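Local atomic coordinates of hypothetical protein APE0525 (Aeropyrum pernix, PDB entry 2CX0), a protein that is of uncertain function but carries a PUA domain and probably binds RNA, perhaps in translation initiation. Residues Trp4-Gly9 / Leu175-Gln180; Tyr33-Pro38 / Trp90-Val95; Arg75-Leu80 / Arg166-Leu171. One frame throughout, in Å; residues are numbered along the deposited sequence.

How the contacts relate
Contact 3 lies near the middle of the chain, its centre about 15 Å from contact 1's and about 13 Å from contact 2's; the centres of the other two are about 26 Å apart, on opposite sides of the chain's centre. Contact 2 joins the loop after helix 20-30 to the lead into strand 93-97, and contact 3 sets strand 76-78 and the start of helix 80-86 against the end of strand 163-170, so both lie between the halves; they meet where Y34 OH reaches I76 O (2.6 Å, probably a hydrogen bond). Contact 1 brings helix 174-183 back onto the first hairpin of the N-terminal half, and W176 packs on L80, H169 and R170.

Contact 1: Trp4-Gly9 / Leu175-Gln180; sequences WARLVG and LWELAQ
E177 OE1 has two partners: a water at 2.7 Å, and the R6 guanidinium, at whose edge OE1 lies, near its plane, 3.9 Å from NH1 in a long salt bridge. The same water donates to E177 O (2.9 Å) and accepts weakly from R6 N. The glutamate can serve it twice because its chain bends at chi2 (-67°), which curls the carboxylate back beside its own helix. Guanidinium and carboxylate are turned 66° apart, so they form no flat two-bonded pair. E177 CB presses on R6 O at 3.2 Å and L7 CD1 lies against E177 CG at 3.6 Å. Replacing E177 by an alanine would probably leave the R6 guanidinium without its mate and the water with one acceptor fewer. Small A5 suits its place, since its methyl rests on E177 O (3.8 Å) where the helix comes close. L7 sits at the centre of a classic gamma turn, V8 N to R6 O, within the loop that A5 and G9 close by pairing, between strands 2-5 and 9-17. V8 and L178 both pack on Y57 of strand 56-62, while A179 touches P66 and W176 leans on L80 of helix 80-86, seating helix 174-183 against the N-terminal sheet.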
loop_
_atom_site.group_PDB
_atom_site.type_symbol
_atom_site.label_atom_id
_atom_site.label_comp_id
_atom_site.label_asym_id
_atom_site.label_seq_id
_atom_site.Cartn_x
_atom_site.Cartn_y
_atom_site.Cartn_z
ATOM N N TRP A 4 -17.293 -12.868 -4.002
ATOM C CA TRP A 4 -17.130 -13.626 -2.742
ATOM C C TRP A 4 -15.619 -13.793 -2.561
ATOM O O TRP A 4 -14.941 -14.384 -3.431
ATOM C CB TRP A 4 -17.840 -14.992 -2.822
ATOM C CG TRP A 4 -18.035 -15.619 -1.476
ATOM C CD1 TRP A 4 -17.084 -15.785 -0.481
ATOM C CD2 TRP A 4 -19.285 -16.086 -0.921
ATOM N NE1 TRP A 4 -17.683 -16.302 0.655
ATOM C CE2 TRP A 4 -19.018 -16.501 0.419
ATOM C CE3 TRP A 4 -20.599 -16.184 -1.427
ATOM C CZ2 TRP A 4 -20.011 -17.010 1.264
ATOM C CZ3 TRP A 4 -21.609 -16.687 -0.582
ATOM C CH2 TRP A 4 -21.299 -17.093 0.762
ATOM N N ALA A 5 -15.091 -13.197 -1.496
ATOM C CA ALA A 5 -13.647 -13.238 -1.247
ATOM C C ALA A 5 -13.279 -14.040 -0.035
ATOM O O ALA A 5 -14.089 -14.203 0.874
ATOM C CB ALA A 5 -13.082 -11.805 -1.090
ATOM N N ARG A 6 -12.065 -14.545 -0.036
ATOM C CA ARG A 6 -11.594 -15.237 1.151
ATOM C C ARG A 6 -11.561 -14.175 2.269
ATOM O O ARG A 6 -11.388 -12.971 1.993
ATOM C CB ARG A 6 -10.183 -15.819 0.905
ATOM C CG ARG A 6 -9.463 -16.204 2.148
ATOM C CD ARG A 6 -8.113 -16.899 1.851
ATOM N NE ARG A 6 -8.256 -18.140 1.077
ATOM C CZ ARG A 6 -8.045 -18.242 -0.235
ATOM N NH1 ARG A 6 -7.673 -17.165 -0.918
ATOM N NH2 ARG A 6 -8.202 -19.412 -0.856
ATOM N N LEU A 7 -11.788 -14.618 3.513
ATOM C CA LEU A 7 -11.746 -13.755 4.715
ATOM C C LEU A 7 -12.985 -12.932 4.891
ATOM O O LEU A 7 -13.762 -13.137 5.884
ATOM C CB LEU A 7 -10.533 -12.736 4.742
ATOM C CG LEU A 7 -9.224 -13.220 5.301
ATOM C CD1 LEU A 7 -8.239 -11.996 5.497
ATOM C CD2 LEU A 7 -9.453 -13.853 6.680
ATOM N N VAL A 8 -13.195 -12.003 3.943
ATOM C CA VAL A 8 -14.319 -11.100 4.031
ATOM C C VAL A 8 -15.638 -11.715 3.567
ATOM O O VAL A 8 -16.707 -11.187 3.994
ATOM C CB VAL A 8 -14.036 -9.768 3.241
ATOM C CG1 VAL A 8 -12.754 -9.105 3.787
ATOM C CG2 VAL A 8 -13.812 -10.078 1.767
ATOM N N GLY A 9 -15.591 -12.731 2.697
ATOM C CA GLY A 9 -16.839 -13.319 2.263
ATOM C C GLY A 9 -17.581 -12.595 1.161
ATOM O O GLY A 9 -16.991 -11.926 0.323
ATOM N N LEU A 175 -8.451 -6.046 3.349
ATOM C CA LEU A 175 -8.462 -5.236 2.129
ATOM C C LEU A 175 -7.724 -5.985 0.997
ATOM O O LEU A 175 -8.175 -5.962 -0.174
ATOM C CB LEU A 175 -7.818 -3.848 2.361
ATOM C CG LEU A 175 -7.530 -2.978 1.111
ATOM C CD1 LEU A 175 -8.852 -2.574 0.423
ATOM C CD2 LEU A 175 -6.821 -1.733 1.505
ATOM N N TRP A 176 -6.611 -6.660 1.361
ATOM C CA TRP A 176 -5.832 -7.390 0.367
ATOM C C TRP A 176 -6.712 -8.476 -0.283
ATOM O O TRP A 176 -6.719 -8.618 -1.531
ATOM C CB TRP A 176 -4.621 -8.072 1.022
ATOM C CG TRP A 176 -3.712 -8.637 -0.013
ATOM C CD1 TRP A 176 -2.780 -7.960 -0.731
ATOM C CD2 TRP A 176 -3.740 -9.959 -0.520
ATOM N NE1 TRP A 176 -2.223 -8.781 -1.688
ATOM C CE2 TRP A 176 -2.787 -10.023 -1.573
ATOM C CE3 TRP A 176 -4.470 -11.108 -0.183
ATOM C CZ2 TRP A 176 -2.541 -11.199 -2.300
ATOM C CZ3 TRP A 176 -4.228 -12.291 -0.902
ATOM C CH2 TRP A 176 -3.271 -12.325 -1.948
ATOM N N GLU A 177 -7.477 -9.203 0.538
ATOM C CA GLU A 177 -8.297 -10.292 0.001
ATOM C C GLU A 177 -9.410 -9.753 -0.874
ATOM O O GLU A 177 -9.685 -10.281 -1.926
ATOM C CB GLU A 177 -8.886 -11.171 1.131
ATOM C CG GLU A 177 -7.821 -11.975 1.913
ATOM C CD GLU A 177 -7.116 -13.072 1.104
ATOM O OE1 GLU A 177 -7.460 -13.378 -0.064
ATOM O OE2 GLU A 177 -6.186 -13.660 1.656
ATOM N N LEU A 178 -10.055 -8.700 -0.400
ATOM C CA LEU A 178 -11.091 -8.081 -1.179
ATOM C C LEU A 178 -10.512 -7.581 -2.542
ATOM O O LEU A 178 -11.118 -7.795 -3.624
ATOM C CB LEU A 178 -11.679 -6.924 -0.368
ATOM C CG LEU A 178 -12.598 -6.043 -1.242
ATOM C CD1 LEU A 178 -13.822 -6.866 -1.731
ATOM C CD2 LEU A 178 -13.057 -4.847 -0.365
ATOM N N ALA A 179 -9.351 -6.935 -2.488
ATOM C CA ALA A 179 -8.725 -6.381 -3.709
ATOM C C ALA A 179 -8.343 -7.478 -4.687
ATOM O O ALA A 179 -8.540 -7.301 -5.899
ATOM C CB ALA A 179 -7.497 -5.525 -3.393
ATOM N N GLN A 180 -7.854 -8.612 -4.168
ATOM C CA GLN A 180 -7.498 -9.749 -5.013
ATOM C C GLN A 180 -8.708 -10.217 -5.826
ATOM O O GLN A 180 -8.587 -10.551 -7.002
ATOM C CB GLN A 180 -7.066 -10.945 -4.171
ATOM C CG GLN A 180 -5.646 -10.989 -3.842
ATOM C CD GLN A 180 -4.796 -10.970 -5.084
ATOM O OE1 GLN A 180 -4.465 -9.893 -5.565
ATOM N NE2 GLN A 180 -4.457 -12.160 -5.632
HETATM O O HOH W 1 -9.526 -13.172 -1.727
#

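Contact 2: Tyr33-Pro38 / Trp90-Val95; sequences YYTRIP and WLKGVV
Y33 meets K92 through its backbone: the lysine's methylenes run along the peptide, CE 3.5 Å from Y33 C, and a water joins Y33 O to K92 N. The ring of Y33 turns elsewhere, to a cation-pi contact with R75. Y34 lays one ring face over W90 CZ3, which comes to 3.4 Å from Y34 CD1; the planes are inclined at 42°. L91 CD2 adds to this apolar cluster 3.7 Å from Y34 CD1, while the tyrosine hydroxyl bonds to I76 O. T35 supplies a direct hydrogen bond, a bent one from T35 N to W90 O at 2.8 Å, with the donor tilted from the carbonyl plane. Its hydroxyl donates to a second water (2.7 Å from T35 OG1), which donates to L91 O. R36 bridges to D89 with its guanidinium and lays its CG along W90 CB, while its carbonyl faces the indole edge, R36 O 3.5 Å from W90 CE3. P38 adds a CH-pi contact, CB 3.6 Å from the centroid of the W90 five-membered ring and 14° off the normal. W90 CG stands between its own backbone N and carbonyl carbon (chi1 64°), which turns the indole in between P38 and L91, one on each face. A broad flat residue suits this slot, a greasy core edged by water-bridged backbone, so the loop and the chain entering strand 93-97 are probably joined mainly by apolar fit, with the T35-W90 bond and the two waters likely to set how the backbones lie.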
loop_
_atom_site.group_PDB
_atom_site.type_symbol
_atom_site.label_atom_id
_atom_site.label_comp_id
_atom_site.label_asym_id
_atom_site.label_seq_id
_atom_site.Cartn_x
_atom_site.Cartn_y
_atom_site.Cartn_z
ATOM N N TYR A 33 2.962 13.221 -1.729
ATOM C CA TYR A 33 3.480 12.039 -1.018
ATOM C C TYR A 33 4.245 10.945 -1.748
ATOM O O TYR A 33 4.720 10.006 -1.117
ATOM C CB TYR A 33 2.309 11.410 -0.281
ATOM C CG TYR A 33 1.586 12.415 0.531
ATOM C CD1 TYR A 33 2.191 12.990 1.663
ATOM C CD2 TYR A 33 0.281 12.820 0.182
ATOM C CE1 TYR A 33 1.493 13.938 2.424
ATOM C CE2 TYR A 33 -0.413 13.757 0.936
ATOM C CZ TYR A 33 0.192 14.310 2.055
ATOM O OH TYR A 33 -0.497 15.196 2.860
ATOM N N TYR A 34 4.384 11.081 -3.061
ATOM C CA TYR A 34 5.005 10.066 -3.892
ATOM C C TYR A 34 5.908 10.786 -4.862
ATOM O O TYR A 34 5.694 11.971 -5.127
ATOM C CB TYR A 34 3.892 9.332 -4.665
ATOM C CG TYR A 34 2.949 8.641 -3.711
ATOM C CD1 TYR A 34 3.381 7.524 -2.976
ATOM C CD2 TYR A 34 1.666 9.132 -3.486
ATOM C CE1 TYR A 34 2.543 6.906 -2.038
ATOM C CE2 TYR A 34 0.815 8.537 -2.549
ATOM C CZ TYR A 34 1.265 7.413 -1.831
ATOM O OH TYR A 34 0.442 6.796 -0.959
ATOM N N THR A 35 6.873 10.065 -5.411
ATOM C CA THR A 35 7.799 10.650 -6.370
ATOM C C THR A 35 7.048 11.084 -7.614
ATOM O O THR A 35 7.327 12.143 -8.183
ATOM C CB THR A 35 8.872 9.626 -6.758
ATOM O OG1 THR A 35 9.600 9.241 -5.583
ATOM C CG2 THR A 35 9.826 10.174 -7.774
ATOM N N ARG A 36 6.107 10.268 -8.049
ATOM C CA ARG A 36 5.334 10.625 -9.246
ATOM C C ARG A 36 4.029 9.836 -9.295
ATOM O O ARG A 36 3.892 8.838 -8.597
ATOM C CB ARG A 36 6.127 10.293 -10.508
ATOM C CG ARG A 36 6.188 8.795 -10.791
ATOM C CD ARG A 36 7.113 8.441 -11.998
ATOM N NE ARG A 36 8.509 8.660 -11.663
ATOM C CZ ARG A 36 9.322 7.717 -11.217
ATOM N NH1 ARG A 36 8.885 6.477 -11.072
ATOM N NH2 ARG A 36 10.562 8.047 -10.887
ATOM N N ILE A 37 3.089 10.302 -10.113
ATOM C CA ILE A 37 1.851 9.577 -10.334
ATOM C C ILE A 37 2.275 8.419 -11.248
ATOM O O ILE A 37 2.815 8.599 -12.337
ATOM C CB ILE A 37 0.771 10.447 -11.017
ATOM C CG1 ILE A 37 0.064 11.341 -9.955
ATOM C CG2 ILE A 37 -0.336 9.545 -11.563
ATOM C CD1 ILE A 37 0.852 12.444 -9.412
ATOM N N PRO A 38 2.009 7.201 -10.815
ATOM C CA PRO A 38 2.367 5.993 -11.540
ATOM C C PRO A 38 1.566 5.666 -12.798
ATOM O O PRO A 38 2.022 4.907 -13.634
ATOM C CB PRO A 38 2.243 4.935 -10.457
ATOM C CG PRO A 38 1.081 5.421 -9.675
ATOM C CD PRO A 38 1.311 6.901 -9.558
ATOM N N TRP A 90 7.803 4.625 -8.050
ATOM C CA TRP A 90 7.081 5.876 -7.860
ATOM C C TRP A 90 6.908 6.273 -6.366
ATOM O O TRP A 90 6.471 7.394 -6.045
ATOM C CB TRP A 90 5.721 5.770 -8.541
ATOM C CG TRP A 90 4.807 4.737 -7.959
ATOM C CD1 TRP A 90 4.876 3.370 -8.122
ATOM C CD2 TRP A 90 3.688 4.980 -7.096
ATOM N NE1 TRP A 90 3.874 2.753 -7.408
ATOM C CE2 TRP A 90 3.124 3.717 -6.771
ATOM C CE3 TRP A 90 3.103 6.143 -6.566
ATOM C CZ2 TRP A 90 1.989 3.587 -5.936
ATOM C CZ3 TRP A 90 1.975 6.017 -5.726
ATOM C CH2 TRP A 90 1.435 4.745 -5.422
ATOM N N LEU A 91 7.236 5.356 -5.453
ATOM C CA LEU A 91 7.164 5.661 -4.003
ATOM C C LEU A 91 8.413 6.417 -3.617
ATOM O O LEU A 91 9.453 6.276 -4.276
ATOM C CB LEU A 91 7.136 4.361 -3.188
ATOM C CG LEU A 91 5.962 3.435 -3.577
ATOM C CD1 LEU A 91 6.172 2.083 -2.738
ATOM C CD2 LEU A 91 4.598 4.054 -3.306
ATOM N N LYS A 92 8.344 7.210 -2.551
ATOM C CA LYS A 92 9.547 7.959 -2.100
ATOM C C LYS A 92 10.630 6.966 -1.619
ATOM O O LYS A 92 11.832 7.221 -1.718
ATOM C CB LYS A 92 9.147 8.870 -0.976
ATOM C CG LYS A 92 8.339 10.057 -1.497
ATOM C CD LYS A 92 8.156 11.088 -0.402
ATOM C CE LYS A 92 7.372 12.302 -0.898
ATOM N NZ LYS A 92 8.225 13.367 -1.514
ATOM N N GLY A 93 10.199 5.836 -1.072
ATOM C CA GLY A 93 11.191 4.870 -0.644
ATOM C C GLY A 93 10.643 3.476 -0.386
ATOM O O GLY A 93 9.423 3.259 -0.343
ATOM N N VAL A 94 11.546 2.521 -0.277
ATOM C CA VAL A 94 11.139 1.181 0.065
ATOM C C VAL A 94 12.209 0.683 1.062
ATOM O O VAL A 94 13.351 1.182 1.052
ATOM C CB VAL A 94 11.070 0.220 -1.140
ATOM C CG1 VAL A 94 9.933 0.615 -2.113
ATOM C CG2 VAL A 94 12.387 0.125 -1.746
ATOM N N VAL A 95 11.816 -0.301 1.885
ATOM C CA VAL A 95 12.695 -0.883 2.898
ATOM C C VAL A 95 12.714 -2.348 2.600
ATOM O O VAL A 95 11.643 -2.963 2.437
ATOM C CB VAL A 95 12.107 -0.637 4.318
ATOM C CG1 VAL A 95 12.940 -1.344 5.365
ATOM C CG2 VAL A 95 12.062 0.903 4.604
HETATM O O HOH W 2 6.039 7.452 -1.094
HETATM O O HOH W 3 11.201 7.133 -6.192
#

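Contact 3: Arg75-Leu80 / Arg166-Leu171; sequences RIYPTL and RRVHRL
Y77 to L80 and V168 to L171 run almost parallel, their end-to-end directions 13° apart, but the nearest CA atoms, such as those of T79 and H169 at 7.1 Å, are too distant for strand pairing, and side chains fill the interval. V168 and H169 both face V142 in a classic beta bulge, and both point toward 75-80. V168 CG1 sits over the centre of the Y77 ring, 4.1 Å from its centroid and 11° off the normal, a CH-pi contact; CG2 comes down nearer the rim, 4.0 Å from Y77 CE1. With CG1 anti to the backbone N (chi1 165°), the valine presents both methyls to the aromatic face. The phenol end of Y77 is held by its own side of the contact: D73 bonds to the hydroxyl and R75 NH2 donates to Y77 OH at 3.1 Å. H169 puts its ring edge to the start of helix 80-86, its CE1 modelled 3.0 Å from L80 N, a distance so short that the choice of ring atom there remains doubtful. L80 CG lies 3.5 Å from the same CE1, and its CD1 runs on to L171, 3.4 Å from L171 N and 3.9 Å from L171 CB. T79, at the N-cap of that helix, uses its hydroxyl for C82 N and P66 O, and meets the histidine only with carbon. A branched valine over an aromatic and a leucine beside an imidazole suit a buried site; P78 O is buried with no partner in the model. The union of the N-terminal half with the PUA domain here probably rests chiefly on apolar fit, and burial would probably favour the neutral form of H169.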
loop_
_atom_site.group_PDB
_atom_site.type_symbol
_atom_site.label_atom_id
_atom_site.label_comp_id
_atom_site.label_asym_id
_atom_site.label_seq_id
_atom_site.Cartn_x
_atom_site.Cartn_y
_atom_site.Cartn_z
ATOM N N ARG A 75 -5.011 10.314 4.052
ATOM C CA ARG A 75 -4.136 10.188 2.931
ATOM C C ARG A 75 -4.507 8.972 2.078
ATOM O O ARG A 75 -5.145 8.016 2.575
ATOM C CB ARG A 75 -2.685 10.022 3.376
ATOM C CG ARG A 75 -2.030 11.313 3.788
ATOM C CD ARG A 75 -0.502 11.190 3.751
ATOM N NE ARG A 75 -0.013 10.152 4.661
ATOM C CZ ARG A 75 1.275 10.008 4.992
ATOM N NH1 ARG A 75 2.210 10.835 4.493
ATOM N NH2 ARG A 75 1.635 9.045 5.829
ATOM N N ILE A 76 -4.108 9.051 0.810
ATOM C CA ILE A 76 -4.389 7.971 -0.127
ATOM C C ILE A 76 -3.127 7.090 -0.250
ATOM O O ILE A 76 -2.005 7.603 -0.475
ATOM C CB ILE A 76 -4.818 8.540 -1.502
ATOM C CG1 ILE A 76 -6.197 9.234 -1.352
ATOM C CG2 ILE A 76 -4.976 7.368 -2.568
ATOM C CD1 ILE A 76 -6.311 10.430 -2.270
ATOM N N TYR A 77 -3.335 5.777 -0.103
ATOM C CA TYR A 77 -2.286 4.768 -0.161
ATOM C C TYR A 77 -2.534 3.731 -1.274
ATOM O O TYR A 77 -3.650 3.527 -1.737
ATOM C CB TYR A 77 -2.245 3.944 1.149
ATOM C CG TYR A 77 -1.813 4.682 2.366
ATOM C CD1 TYR A 77 -0.531 4.499 2.884
ATOM C CD2 TYR A 77 -2.688 5.589 2.985
ATOM C CE1 TYR A 77 -0.110 5.223 4.026
ATOM C CE2 TYR A 77 -2.276 6.339 4.140
ATOM C CZ TYR A 77 -0.994 6.133 4.627
ATOM O OH TYR A 77 -0.552 6.859 5.693
ATOM N N PRO A 78 -1.469 3.101 -1.740
ATOM C CA PRO A 78 -1.620 2.080 -2.782
ATOM C C PRO A 78 -1.868 0.720 -2.092
ATOM O O PRO A 78 -1.347 0.434 -0.973
ATOM C CB PRO A 78 -0.240 2.016 -3.460
ATOM C CG PRO A 78 0.744 2.455 -2.225
ATOM C CD PRO A 78 -0.077 3.467 -1.433
ATOM N N THR A 79 -2.601 -0.150 -2.800
ATOM C CA THR A 79 -2.755 -1.504 -2.360
ATOM C C THR A 79 -1.486 -2.222 -2.839
ATOM O O THR A 79 -0.692 -1.704 -3.681
ATOM C CB THR A 79 -3.886 -2.202 -3.106
ATOM O OG1 THR A 79 -3.672 -2.020 -4.550
ATOM C CG2 THR A 79 -5.271 -1.600 -2.613
ATOM N N LEU A 80 -1.317 -3.451 -2.360
ATOM C CA LEU A 80 -0.164 -4.233 -2.864
ATOM C C LEU A 80 -0.406 -4.566 -4.339
ATOM O O LEU A 80 0.554 -4.734 -5.109
ATOM C CB LEU A 80 0.018 -5.536 -2.055
ATOM C CG LEU A 80 0.448 -5.238 -0.608
ATOM C CD1 LEU A 80 0.764 -6.601 0.005
ATOM C CD2 LEU A 80 1.740 -4.353 -0.523
ATOM N N ARG A 166 5.240 1.700 10.369
ATOM C CA ARG A 166 3.953 1.385 10.946
ATOM C C ARG A 166 3.106 0.797 9.832
ATOM O O ARG A 166 2.883 1.427 8.775
ATOM C CB ARG A 166 3.316 2.659 11.565
ATOM C CG ARG A 166 1.922 2.426 12.136
ATOM C CD ARG A 166 1.507 3.514 13.112
ATOM N NE ARG A 166 1.701 4.867 12.601
ATOM C CZ ARG A 166 0.880 5.465 11.742
ATOM N NH1 ARG A 166 -0.187 4.805 11.304
ATOM N NH2 ARG A 166 1.103 6.730 11.345
ATOM N N ARG A 167 2.622 -0.418 10.082
ATOM C CA ARG A 167 1.790 -1.107 9.107
ATOM C C ARG A 167 0.456 -0.370 8.779
ATOM O O ARG A 167 -0.228 0.106 9.690
ATOM C CB ARG A 167 1.472 -2.549 9.638
ATOM C CG ARG A 167 0.362 -3.245 8.810
ATOM C CD ARG A 167 -0.503 -4.183 9.680
ATOM N NE ARG A 167 -1.324 -3.406 10.627
ATOM C CZ ARG A 167 -1.151 -3.362 11.942
ATOM N NH1 ARG A 167 -0.190 -4.054 12.523
ATOM N NH2 ARG A 167 -1.932 -2.580 12.673
ATOM N N VAL A 168 0.132 -0.203 7.494
ATOM C CA VAL A 168 -1.182 0.342 7.113
ATOM C C VAL A 168 -1.967 -0.768 6.350
ATOM O O VAL A 168 -3.135 -1.051 6.620
ATOM C CB VAL A 168 -1.023 1.572 6.239
ATOM C CG1 VAL A 168 -2.382 1.954 5.521
ATOM C CG2 VAL A 168 -0.509 2.738 7.152
ATOM N N HIS A 169 -1.306 -1.417 5.404
ATOM C CA HIS A 169 -1.930 -2.474 4.599
ATOM C C HIS A 169 -0.874 -3.552 4.328
ATOM O O HIS A 169 0.317 -3.232 4.044
ATOM C CB HIS A 169 -2.460 -1.886 3.281
ATOM C CG HIS A 169 -2.761 -2.914 2.232
ATOM N ND1 HIS A 169 -2.173 -2.912 0.983
ATOM C CD2 HIS A 169 -3.661 -3.925 2.222
ATOM C CE1 HIS A 169 -2.711 -3.888 0.240
ATOM N NE2 HIS A 169 -3.616 -4.512 0.977
ATOM N N ARG A 170 -1.280 -4.834 4.399
ATOM C CA ARG A 170 -0.285 -5.881 4.218
ATOM C C ARG A 170 -0.842 -7.127 3.544
ATOM O O ARG A 170 -2.051 -7.320 3.490
ATOM C CB ARG A 170 0.349 -6.263 5.572
ATOM C CG ARG A 170 -0.683 -6.726 6.646
ATOM C CD ARG A 170 -1.080 -8.210 6.538
ATOM N NE ARG A 170 -2.019 -8.513 7.647
ATOM C CZ ARG A 170 -2.599 -9.697 7.847
ATOM N NH1 ARG A 170 -2.323 -10.726 7.030
ATOM N NH2 ARG A 170 -3.504 -9.816 8.839
ATOM N N LEU A 171 0.067 -7.939 3.005
ATOM C CA LEU A 171 -0.301 -9.173 2.294
ATOM C C LEU A 171 -1.255 -10.071 3.133
ATOM O O LEU A 171 -0.890 -10.476 4.246
ATOM C CB LEU A 171 0.986 -9.952 2.021
ATOM C CG LEU A 171 0.912 -10.731 0.696
ATOM C CD1 LEU A 171 2.295 -11.290 0.241
ATOM C CD2 LEU A 171 -0.114 -11.772 0.894
#